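PDB 2B7U: charybdin from Charybdis maritima, which belongs to the plant family of ribosome-inactivating proteins, whose fold sets a mixed beta sheet against a group of alpha helices. Local coordinates for residues T169-I174 with N196-N201; A175-F180 with K189-M194; F207-S212 with E235-L240. One frame throughout, in Å; residues are numbered along the deposited sequence. Where two conformers were deposited one is given.

How the interactions relate
Interactions 1 and 2 join the same two helices, 172-180 and 192-199, at successive levels, and their centres lie about 9 Å apart. Met194 O probably accepts a hydrogen bond from Glu199 N (2.9 Å), a backbone bond within helix 192-199 that links the two contacts. Interaction 3, about 12 Å from interaction 1 centre to centre, packs the next helix, 202-214, against 233-237; Phe239 O probably takes a bond from Val172 N at 3.1 Å, tying it to the first contact. Interactions 2 and 3 do not touch, their centres being about 20 Å apart. A MES molecule, probably from the crystallisation liquor, lies about 3 Å from the side chain of Asp173 in interaction 1.

Interaction 1: residues T169-I174 with N196-N201; sequences TRFVDI and NDLEKN
Leu198 sits squarely on the ring of Phe171: its CB is 3.7 Å from the centroid of that ring and only 6° off the normal, a CH-pi contact over the face. With CG placed beside the backbone N (chi1 -61°), the branch runs on across the same ring. Leu198 CD2 lies 4.0 Å from Phe171 CE1, and CD1 reaches past the ring to Ile174 CG1 at 4.1 Å, with the CB of Asp173 alongside. The carbonyl of Leu198 meets the ring too, its O lying 3.1 Å from Phe171 CZ, while it accepts the backbone bond from Asn201 N. Next comes Glu199. Its CA approaches Phe171 CE2 at 3.9 Å, and its extended side chain passes Ile174, whose CD1 lies 3.6 Å from Glu199 CG and 3.5 Å from Glu199 OE2. The other carboxylate oxygen, OE1, is held by Gln163. Trp202, just beyond this segment, turns its ring steeply against that of Phe171 and makes a cation-pi contact with Arg170. Phe171 itself leaves helical geometry between helices 151-170 and 172-180 and occupies the N-cap position of the second. With no hydrogen bond across the two segments, the helix break is joined to the end of helix 192-199 mainly by buried apolar and CH-pi packing, and the Glu199 carboxylate beside Ile174 finds its polar partner outside them.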
loop_
_atom_site.group_PDB
_atom_site.type_symbol
_atom_site.label_atom_id
_atom_site.label_comp_id
_atom_site.label_asym_id
_atom_site.label_seq_id
_atom_site.Cartn_x
_atom_site.Cartn_y
_atom_site.Cartn_z
ATOM N N THR A 169 0.527 5.743 -1.084
ATOM C CA THR A 169 0.300 6.187 0.292
ATOM C C THR A 169 1.617 6.157 1.078
ATOM O O THR A 169 1.956 7.105 1.783
ATOM C CB THR A 169 -0.779 5.328 0.950
ATOM O OG1 THR A 169 -2.038 5.589 0.288
ATOM C CG2 THR A 169 -0.951 5.614 2.409
ATOM N N ARG A 170 2.396 5.118 0.858
ATOM C CA ARG A 170 3.689 4.974 1.563
ATOM C C ARG A 170 4.747 5.991 1.154
ATOM O O ARG A 170 5.574 6.361 1.988
ATOM C CB ARG A 170 4.241 3.579 1.362
ATOM C CG ARG A 170 3.462 2.427 1.953
ATOM C CD ARG A 170 4.055 1.105 1.476
ATOM N NE ARG A 170 3.450 -0.035 2.155
ATOM C CZ ARG A 170 2.999 -1.135 1.557
ATOM N NH1 ARG A 170 3.115 -1.291 0.246
ATOM N NH2 ARG A 170 2.475 -2.106 2.278
ATOM N N PHE A 171 4.799 6.394 -0.114
ATOM C CA PHE A 171 5.911 7.218 -0.626
ATOM C C PHE A 171 5.472 8.443 -1.390
ATOM O O PHE A 171 4.708 8.349 -2.341
ATOM C CB PHE A 171 6.825 6.386 -1.522
ATOM C CG PHE A 171 7.612 5.340 -0.768
ATOM C CD1 PHE A 171 8.720 5.715 -0.033
ATOM C CD2 PHE A 171 7.231 4.022 -0.782
ATOM C CE1 PHE A 171 9.435 4.751 0.658
ATOM C CE2 PHE A 171 7.941 3.060 -0.083
ATOM C CZ PHE A 171 9.047 3.428 0.625
ATOM N N VAL A 172 5.984 9.591 -0.975
ATOM C CA VAL A 172 5.714 10.864 -1.625
ATOM C C VAL A 172 5.991 10.840 -3.118
ATOM O O VAL A 172 5.159 11.305 -3.911
ATOM C CB VAL A 172 6.547 11.992 -0.923
ATOM C CG1 VAL A 172 6.411 13.325 -1.662
ATOM C CG2 VAL A 172 6.097 12.107 0.554
ATOM N N ASP A 173 7.143 10.318 -3.505
ATOM C CA ASP A 173 7.599 10.398 -4.912
ATOM C C ASP A 173 6.741 9.499 -5.803
ATOM O O ASP A 173 6.560 9.786 -6.995
ATOM C CB ASP A 173 9.070 9.996 -5.035
ATOM C CG ASP A 173 9.997 11.003 -4.401
ATOM O OD1 ASP A 173 9.956 12.175 -4.828
ATOM O OD2 ASP A 173 10.732 10.627 -3.469
ATOM N N ILE A 174 6.227 8.415 -5.233
ATOM C CA ILE A 174 5.358 7.475 -5.957
ATOM C C ILE A 174 3.986 8.116 -6.182
ATOM O O ILE A 174 3.475 8.114 -7.324
ATOM C CB ILE A 174 5.278 6.095 -5.265
ATOM C CG1 ILE A 174 6.674 5.469 -5.234
ATOM C CG2 ILE A 174 4.337 5.172 -6.012
ATOM C CD1 ILE A 174 6.753 4.116 -4.586
ATOM N N ASN A 196 12.762 -0.465 -6.496
ATOM C CA ASN A 196 13.855 -1.120 -5.806
ATOM C C ASN A 196 14.432 -0.351 -4.626
ATOM O O ASN A 196 14.935 -0.945 -3.632
ATOM C CB ASN A 196 14.992 -1.388 -6.785
ATOM C CG ASN A 196 14.641 -2.380 -7.860
ATOM O OD1 ASN A 196 15.328 -2.456 -8.889
ATOM N ND2 ASN A 196 13.607 -3.165 -7.636
ATOM N N ASP A 197 14.474 0.965 -4.756
ATOM C CA ASP A 197 15.036 1.794 -3.698
ATOM C C ASP A 197 13.962 2.138 -2.668
ATOM O O ASP A 197 14.259 2.235 -1.479
ATOM C CB ASP A 197 15.655 3.088 -4.223
ATOM C CG ASP A 197 16.680 2.868 -5.318
ATOM O OD1 ASP A 197 16.762 1.744 -5.887
ATOM O OD2 ASP A 197 17.362 3.859 -5.652
ATOM N N LEU A 198 12.733 2.372 -3.123
ATOM C CA LEU A 198 11.660 2.755 -2.210
ATOM C C LEU A 198 10.813 1.582 -1.759
ATOM O O LEU A 198 10.860 1.197 -0.595
ATOM C CB LEU A 198 10.770 3.830 -2.836
ATOM C CG LEU A 198 11.479 5.137 -3.193
ATOM C CD1 LEU A 198 10.479 6.150 -3.724
ATOM C CD2 LEU A 198 12.210 5.716 -1.986
ATOM N N GLU A 199 10.029 1.011 -2.674
ATOM C CA GLU A 199 9.013 0.023 -2.280
ATOM C C GLU A 199 9.587 -1.129 -1.490
ATOM O O GLU A 199 9.013 -1.521 -0.485
ATOM C CB GLU A 199 8.216 -0.478 -3.472
ATOM C CG GLU A 199 7.435 0.616 -4.159
ATOM C CD GLU A 199 6.557 0.148 -5.293
ATOM O OE1 GLU A 199 6.520 -1.078 -5.579
ATOM O OE2 GLU A 199 5.900 1.028 -5.900
ATOM N N LYS A 200 10.713 -1.654 -1.931
ATOM C CA LYS A 200 11.301 -2.813 -1.257
ATOM C C LYS A 200 11.858 -2.498 0.118
ATOM O O LYS A 200 12.125 -3.435 0.884
ATOM C CB LYS A 200 12.343 -3.480 -2.154
ATOM C CG LYS A 200 11.820 -4.301 -3.364
ATOM C CD LYS A 200 10.365 -4.113 -3.751
ATOM C CE LYS A 200 9.417 -4.983 -2.929
ATOM N NZ LYS A 200 8.101 -4.300 -2.622
ATOM N N ASN A 201 12.019 -1.208 0.420
ATOM C CA ASN A 201 12.713 -0.765 1.650
ATOM C C ASN A 201 11.784 -0.058 2.643
ATOM O O ASN A 201 12.254 0.500 3.633
ATOM C CB ASN A 201 13.845 0.180 1.283
ATOM C CG ASN A 201 15.007 -0.542 0.626
ATOM O OD1 ASN A 201 15.588 -0.062 -0.369
ATOM N ND2 ASN A 201 15.349 -1.697 1.158
#

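Interaction 2: residues A175-F180 with K189-M194; sequences ANHFAF and KLPQWM
His177 reaches from helix 172-180 to the backbone ahead of helix 192-199, giving its NE2 hydrogen to Lys189 O at 2.7 Å. The bond is bent, 144° at the hydrogen, and the oxygen lies 23° out of the imidazole plane. CG of His177 is anti to the backbone N (chi1 178°), which directs the ring toward the 189-194 backbone. One face of that ring is covered by Pro191, whose CD stands 3.7 Å from the centroid in a CH-pi contact set toward the rim. The bond and the proline together restrict the rotation of the imidazole. A second close point is deeper in, where Phe178 CZ meets Leu190 CD1 at 3.9 Å. Met194 makes a looser approach: its SD is 4.9 Å from the His177 centroid, oblique to the ring, though 4.1 Å from His177 CB. Looser still is the solvent side, where Lys189 is exposed and contributes chiefly its carbonyl. Pro191 takes the N-cap position of helix 192-199, so His177 bonds the chain two residues ahead of the N-cap and lays its ring face against the N-cap residue itself. Phe178 packs on Tyr24 of helix 21-35 and meets Tyr133, while Leu190 touches Leu129 and Tyr133, so the contact is backed by helix 21-35 and by the loop between helices 117-124 and 135-147.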
loop_
_atom_site.group_PDB
_atom_site.type_symbol
_atom_site.label_atom_id
_atom_site.label_comp_id
_atom_site.label_asym_id
_atom_site.label_seq_id
_atom_site.Cartn_x
_atom_site.Cartn_y
_atom_site.Cartn_z
ATOM N N ALA A 175 3.393 8.692 -5.128
ATOM C CA ALA A 175 2.146 9.444 -5.275
ATOM C C ALA A 175 2.276 10.536 -6.327
ATOM O O ALA A 175 1.395 10.685 -7.183
ATOM C CB ALA A 175 1.694 10.049 -3.989
ATOM N N ASN A 176 3.369 11.279 -6.272
ATOM C CA ASN A 176 3.615 12.357 -7.261
ATOM C C ASN A 176 3.668 11.797 -8.669
ATOM O O ASN A 176 3.058 12.351 -9.608
ATOM C CB ASN A 176 4.912 13.119 -6.965
ATOM C CG ASN A 176 4.800 14.038 -5.767
ATOM O OD1 ASN A 176 3.699 14.351 -5.322
ATOM N ND2 ASN A 176 5.947 14.485 -5.252
ATOM N N HIS A 177 4.402 10.696 -8.829
ATOM C CA HIS A 177 4.609 10.130 -10.138
ATOM C C HIS A 177 3.292 9.724 -10.760
ATOM O O HIS A 177 3.035 9.970 -11.949
ATOM C CB HIS A 177 5.521 8.905 -10.068
ATOM C CG HIS A 177 5.732 8.258 -11.396
ATOM N ND1 HIS A 177 6.535 8.810 -12.370
ATOM C CD2 HIS A 177 5.225 7.120 -11.923
ATOM C CE1 HIS A 177 6.512 8.036 -13.441
ATOM N NE2 HIS A 177 5.730 7.006 -13.196
ATOM N N PHE A 178 2.438 9.090 -9.965
ATOM C CA PHE A 178 1.168 8.619 -10.495
ATOM C C PHE A 178 0.213 9.780 -10.743
ATOM O O PHE A 178 -0.575 9.732 -11.692
ATOM C CB PHE A 178 0.540 7.560 -9.587
ATOM C CG PHE A 178 1.279 6.251 -9.563
ATOM C CD1 PHE A 178 1.907 5.744 -10.695
ATOM C CD2 PHE A 178 1.312 5.488 -8.396
ATOM C CE1 PHE A 178 2.578 4.513 -10.662
ATOM C CE2 PHE A 178 1.952 4.262 -8.387
ATOM C CZ PHE A 178 2.582 3.774 -9.508
ATOM N N ALA A 179 0.310 10.838 -9.943
ATOM C CA ALA A 179 -0.560 12.007 -10.084
ATOM C C ALA A 179 -0.239 12.765 -11.365
ATOM O O ALA A 179 -1.146 13.171 -12.118
ATOM C CB ALA A 179 -0.416 12.932 -8.869
ATOM N N PHE A 180 1.049 12.910 -11.635
ATOM C CA PHE A 180 1.523 13.779 -12.718
ATOM C C PHE A 180 1.227 13.138 -14.076
ATOM O O PHE A 180 1.116 13.844 -15.077
ATOM C CB PHE A 180 3.031 14.053 -12.568
ATOM C CG PHE A 180 3.421 14.809 -11.299
ATOM C CD1 PHE A 180 2.469 15.374 -10.441
ATOM C CD2 PHE A 180 4.763 15.004 -10.991
ATOM C CE1 PHE A 180 2.856 16.077 -9.317
ATOM C CE2 PHE A 180 5.149 15.723 -9.856
ATOM C CZ PHE A 180 4.195 16.248 -9.022
ATOM N N LYS A 189 4.625 3.961 -16.638
ATOM C CA LYS A 189 5.387 2.920 -15.945
ATOM C C LYS A 189 5.925 3.438 -14.621
ATOM O O LYS A 189 6.089 4.647 -14.431
ATOM C CB LYS A 189 6.556 2.401 -16.796
ATOM C CG LYS A 189 7.774 3.328 -16.886
ATOM C CD LYS A 189 9.046 2.546 -17.206
ATOM C CE LYS A 189 10.248 3.461 -17.418
ATOM N NZ LYS A 189 10.615 4.259 -16.215
ATOM N N LEU A 190 6.208 2.512 -13.715
ATOM C CA LEU A 190 6.855 2.844 -12.454
ATOM C C LEU A 190 8.364 2.827 -12.684
ATOM O O LEU A 190 8.878 1.818 -13.139
ATOM C CB LEU A 190 6.480 1.790 -11.423
ATOM C CG LEU A 190 7.096 1.904 -10.029
ATOM C CD1 LEU A 190 6.370 2.946 -9.196
ATOM C CD2 LEU A 190 7.056 0.558 -9.351
ATOM N N PRO A 191 9.076 3.934 -12.381
ATOM C CA PRO A 191 10.534 3.919 -12.491
ATOM C C PRO A 191 11.153 2.838 -11.611
ATOM O O PRO A 191 10.689 2.621 -10.506
ATOM C CB PRO A 191 10.939 5.312 -12.009
ATOM C CG PRO A 191 9.728 6.151 -12.240
ATOM C CD PRO A 191 8.585 5.261 -11.969
ATOM N N GLN A 192 12.195 2.173 -12.099
ATOM C CA GLN A 192 12.803 1.063 -11.366
ATOM C C GLN A 192 13.310 1.500 -9.990
ATOM O O GLN A 192 13.240 0.732 -9.027
ATOM C CB GLN A 192 13.939 0.415 -12.182
ATOM C CG GLN A 192 14.381 -0.943 -11.618
ATOM C CD GLN A 192 15.203 -1.764 -12.608
ATOM O OE1 GLN A 192 15.162 -3.003 -12.593
ATOM N NE2 GLN A 192 15.958 -1.083 -13.456
ATOM N N TRP A 193 13.806 2.728 -9.870
ATOM C CA TRP A 193 14.327 3.178 -8.581
ATOM C C TRP A 193 13.227 3.240 -7.519
ATOM O O TRP A 193 13.467 2.995 -6.326
ATOM C CB TRP A 193 15.061 4.505 -8.711
ATOM C CG TRP A 193 14.249 5.758 -8.843
ATOM C CD1 TRP A 193 13.861 6.372 -10.010
ATOM C CD2 TRP A 193 13.768 6.575 -7.780
ATOM N NE1 TRP A 193 13.162 7.521 -9.719
ATOM C CE2 TRP A 193 13.097 7.672 -8.358
ATOM C CE3 TRP A 193 13.837 6.492 -6.389
ATOM C CZ2 TRP A 193 12.502 8.667 -7.588
ATOM C CZ3 TRP A 193 13.255 7.492 -5.637
ATOM C CH2 TRP A 193 12.594 8.555 -6.237
ATOM N N MET A 194 12.016 3.586 -7.950
ATOM C CA MET A 194 10.864 3.606 -7.043
ATOM C C MET A 194 10.482 2.191 -6.609
ATOM O O MET A 194 10.088 1.975 -5.461
ATOM C CB MET A 194 9.683 4.335 -7.679
ATOM C CG MET A 194 9.948 5.786 -7.860
ATOM S SD MET A 194 8.544 6.698 -8.519
ATOM C CE MET A 194 9.334 8.296 -8.745
#

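Interaction 3: residues F207-S212 with E235-L240; sequences FMILKS and ELLNFL
Ile209 carries this contact, pushing its longer branch from helix 202-214 in among three leucines. Its CD1 comes within 3.8 Å of Leu237 CA, so this methyl packs against the backbone where helix 233-237 passes into the turn, and it reaches Leu240 CD2 at 4.0 Å. The shorter branch, CG2, meets Leu237 CD1, also at 4.0 Å, so both branches, the CG2 methyl and the CG1-CD1 ethyl, bear on Leu237, one on its side chain and the other mainly on its backbone. Leu236 meets Ile209 at a slant, its CD2 lying 4.1 Å from Ile209 CG1. The same CD2 lies 4.2 Å from Met208 SD. Leu237 approaches Ile209 at about a right angle. Leu40 of strand 38-40 touches both Ile209 and Leu237, adding a strand residue to the cluster. No hydrogen bond crosses between the segments and every residue that touches is buried. A type I turn from Leu237 to Leu240 brings Leu240 round to join the two leucines of the helix. This is plain aliphatic helix packing: a beta-branched side chain set among leucines, joining helix 202-214 to the short helix 233-237 in the C-terminal part of the chain.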
loop_
_atom_site.group_PDB
_atom_site.type_symbol
_atom_site.label_atom_id
_atom_site.label_comp_id
_atom_site.label_asym_id
_atom_site.label_seq_id
_atom_site.Cartn_x
_atom_site.Cartn_y
_atom_site.Cartn_z
ATOM N N PHE A 207 11.603 1.423 10.087
ATOM C CA PHE A 207 12.296 1.011 11.299
ATOM C C PHE A 207 13.459 1.940 11.604
ATOM O O PHE A 207 13.650 2.383 12.750
ATOM C CB PHE A 207 12.824 -0.416 11.167
ATOM C CG PHE A 207 13.542 -0.883 12.397
ATOM C CD1 PHE A 207 14.917 -0.807 12.464
ATOM C CD2 PHE A 207 12.819 -1.313 13.507
ATOM C CE1 PHE A 207 15.589 -1.193 13.626
ATOM C CE2 PHE A 207 13.488 -1.713 14.661
ATOM C CZ PHE A 207 14.863 -1.649 14.704
ATOM N N MET A 208 14.293 2.219 10.595
ATOM C CA MET A 208 15.439 3.118 10.830
ATOM C C MET A 208 15.010 4.475 11.387
ATOM O O MET A 208 15.673 5.072 12.259
ATOM C CB MET A 208 16.235 3.382 9.540
ATOM C CG MET A 208 16.888 2.199 8.963
ATOM S SD MET A 208 17.599 2.631 7.347
ATOM C CE MET A 208 17.927 0.996 6.785
ATOM N N ILE A 209 13.930 5.008 10.835
ATOM C CA ILE A 209 13.408 6.336 11.221
ATOM C C ILE A 209 12.878 6.307 12.652
ATOM O O ILE A 209 13.273 7.149 13.470
ATOM C CB ILE A 209 12.331 6.793 10.244
ATOM C CG1 ILE A 209 12.987 7.095 8.882
ATOM C CG2 ILE A 209 11.587 8.029 10.761
ATOM C CD1 ILE A 209 11.998 7.093 7.771
ATOM N N LEU A 210 12.030 5.340 12.988
ATOM C CA LEU A 210 11.476 5.301 14.339
ATOM C C LEU A 210 12.533 4.896 15.369
ATOM O O LEU A 210 12.528 5.397 16.482
ATOM C CB LEU A 210 10.288 4.363 14.415
ATOM C CG LEU A 210 9.080 4.814 13.623
ATOM C CD1 LEU A 210 7.915 3.906 13.925
ATOM C CD2 LEU A 210 8.715 6.267 13.935
ATOM N N LYS A 211 13.440 3.995 15.008
ATOM C CA LYS A 211 14.486 3.614 15.965
ATOM C C LYS A 211 15.415 4.801 16.194
ATOM O O LYS A 211 15.878 5.025 17.342
ATOM C CB LYS A 211 15.217 2.325 15.526
ATOM C CG LYS A 211 15.895 1.614 16.680
ATOM C CD LYS A 211 14.955 0.875 17.578
ATOM C CE LYS A 211 15.727 0.160 18.680
ATOM N NZ LYS A 211 14.833 -0.538 19.617
ATOM N N SER A 212 15.712 5.589 15.155
ATOM C CA SER A 212 16.514 6.802 15.313
ATOM C C SER A 212 15.843 7.784 16.281
ATOM O O SER A 212 16.522 8.393 17.121
ATOM C CB SER A 212 16.765 7.490 13.977
ATOM O OG SER A 212 17.684 6.725 13.222
ATOM N N GLU A 235 16.355 13.234 6.628
ATOM C CA GLU A 235 16.326 13.292 5.173
ATOM C C GLU A 235 15.592 12.086 4.621
ATOM O O GLU A 235 14.884 12.190 3.628
ATOM C CB GLU A 235 17.730 13.329 4.593
ATOM C CG GLU A 235 18.486 14.584 4.831
ATOM C CD GLU A 235 19.941 14.394 4.448
ATOM O OE1 GLU A 235 20.350 14.897 3.373
ATOM O OE2 GLU A 235 20.664 13.713 5.204
ATOM N N LEU A 236 15.757 10.940 5.266
ATOM C CA LEU A 236 15.056 9.733 4.797
ATOM C C LEU A 236 13.539 9.880 4.970
ATOM O O LEU A 236 12.733 9.488 4.096
ATOM C CB LEU A 236 15.596 8.517 5.524
ATOM C CG LEU A 236 15.119 7.164 5.019
ATOM C CD1 LEU A 236 15.542 6.922 3.548
ATOM C CD2 LEU A 236 15.631 6.095 5.890
ATOM N N LEU A 237 13.140 10.460 6.107
ATOM C CA LEU A 237 11.721 10.630 6.424
ATOM C C LEU A 237 10.970 11.450 5.354
ATOM O O LEU A 237 9.790 11.225 5.108
ATOM C CB LEU A 237 11.558 11.264 7.821
ATOM C CG LEU A 237 10.118 11.472 8.296
ATOM C CD1 LEU A 237 9.318 10.158 8.287
ATOM C CD2 LEU A 237 10.115 12.136 9.677
ATOM N N ASN A 238 11.681 12.378 4.710
ATOM C CA ASN A 238 11.111 13.221 3.654
ATOM C C ASN A 238 10.572 12.402 2.486
ATOM O O ASN A 238 9.661 12.860 1.760
ATOM C CB ASN A 238 12.162 14.194 3.133
ATOM C CG ASN A 238 12.433 15.376 4.069
ATOM O OD1 ASN A 238 13.444 16.069 3.890
ATOM N ND2 ASN A 238 11.547 15.628 5.053
ATOM N N PHE A 239 11.102 11.195 2.288
ATOM C CA PHE A 239 10.589 10.299 1.235
ATOM C C PHE A 239 9.274 9.618 1.593
ATOM O O PHE A 239 8.541 9.195 0.688
ATOM C CB PHE A 239 11.616 9.205 0.904
ATOM C CG PHE A 239 12.824 9.711 0.183
ATOM C CD1 PHE A 239 13.869 10.293 0.886
ATOM C CD2 PHE A 239 12.904 9.634 -1.209
ATOM C CE1 PHE A 239 15.002 10.783 0.220
ATOM C CE2 PHE A 239 14.044 10.108 -1.881
ATOM C CZ PHE A 239 15.089 10.684 -1.145
ATOM N N LEU A 240 8.981 9.461 2.883
ATOM C CA LEU A 240 7.834 8.661 3.292
ATOM C C LEU A 240 6.579 9.492 3.490
ATOM O O LEU A 240 6.604 10.578 4.042
ATOM C CB LEU A 240 8.109 7.891 4.593
ATOM C CG LEU A 240 8.873 6.580 4.402
ATOM C CD1 LEU A 240 10.287 6.800 3.913
ATOM C CD2 LEU A 240 8.885 5.680 5.642
#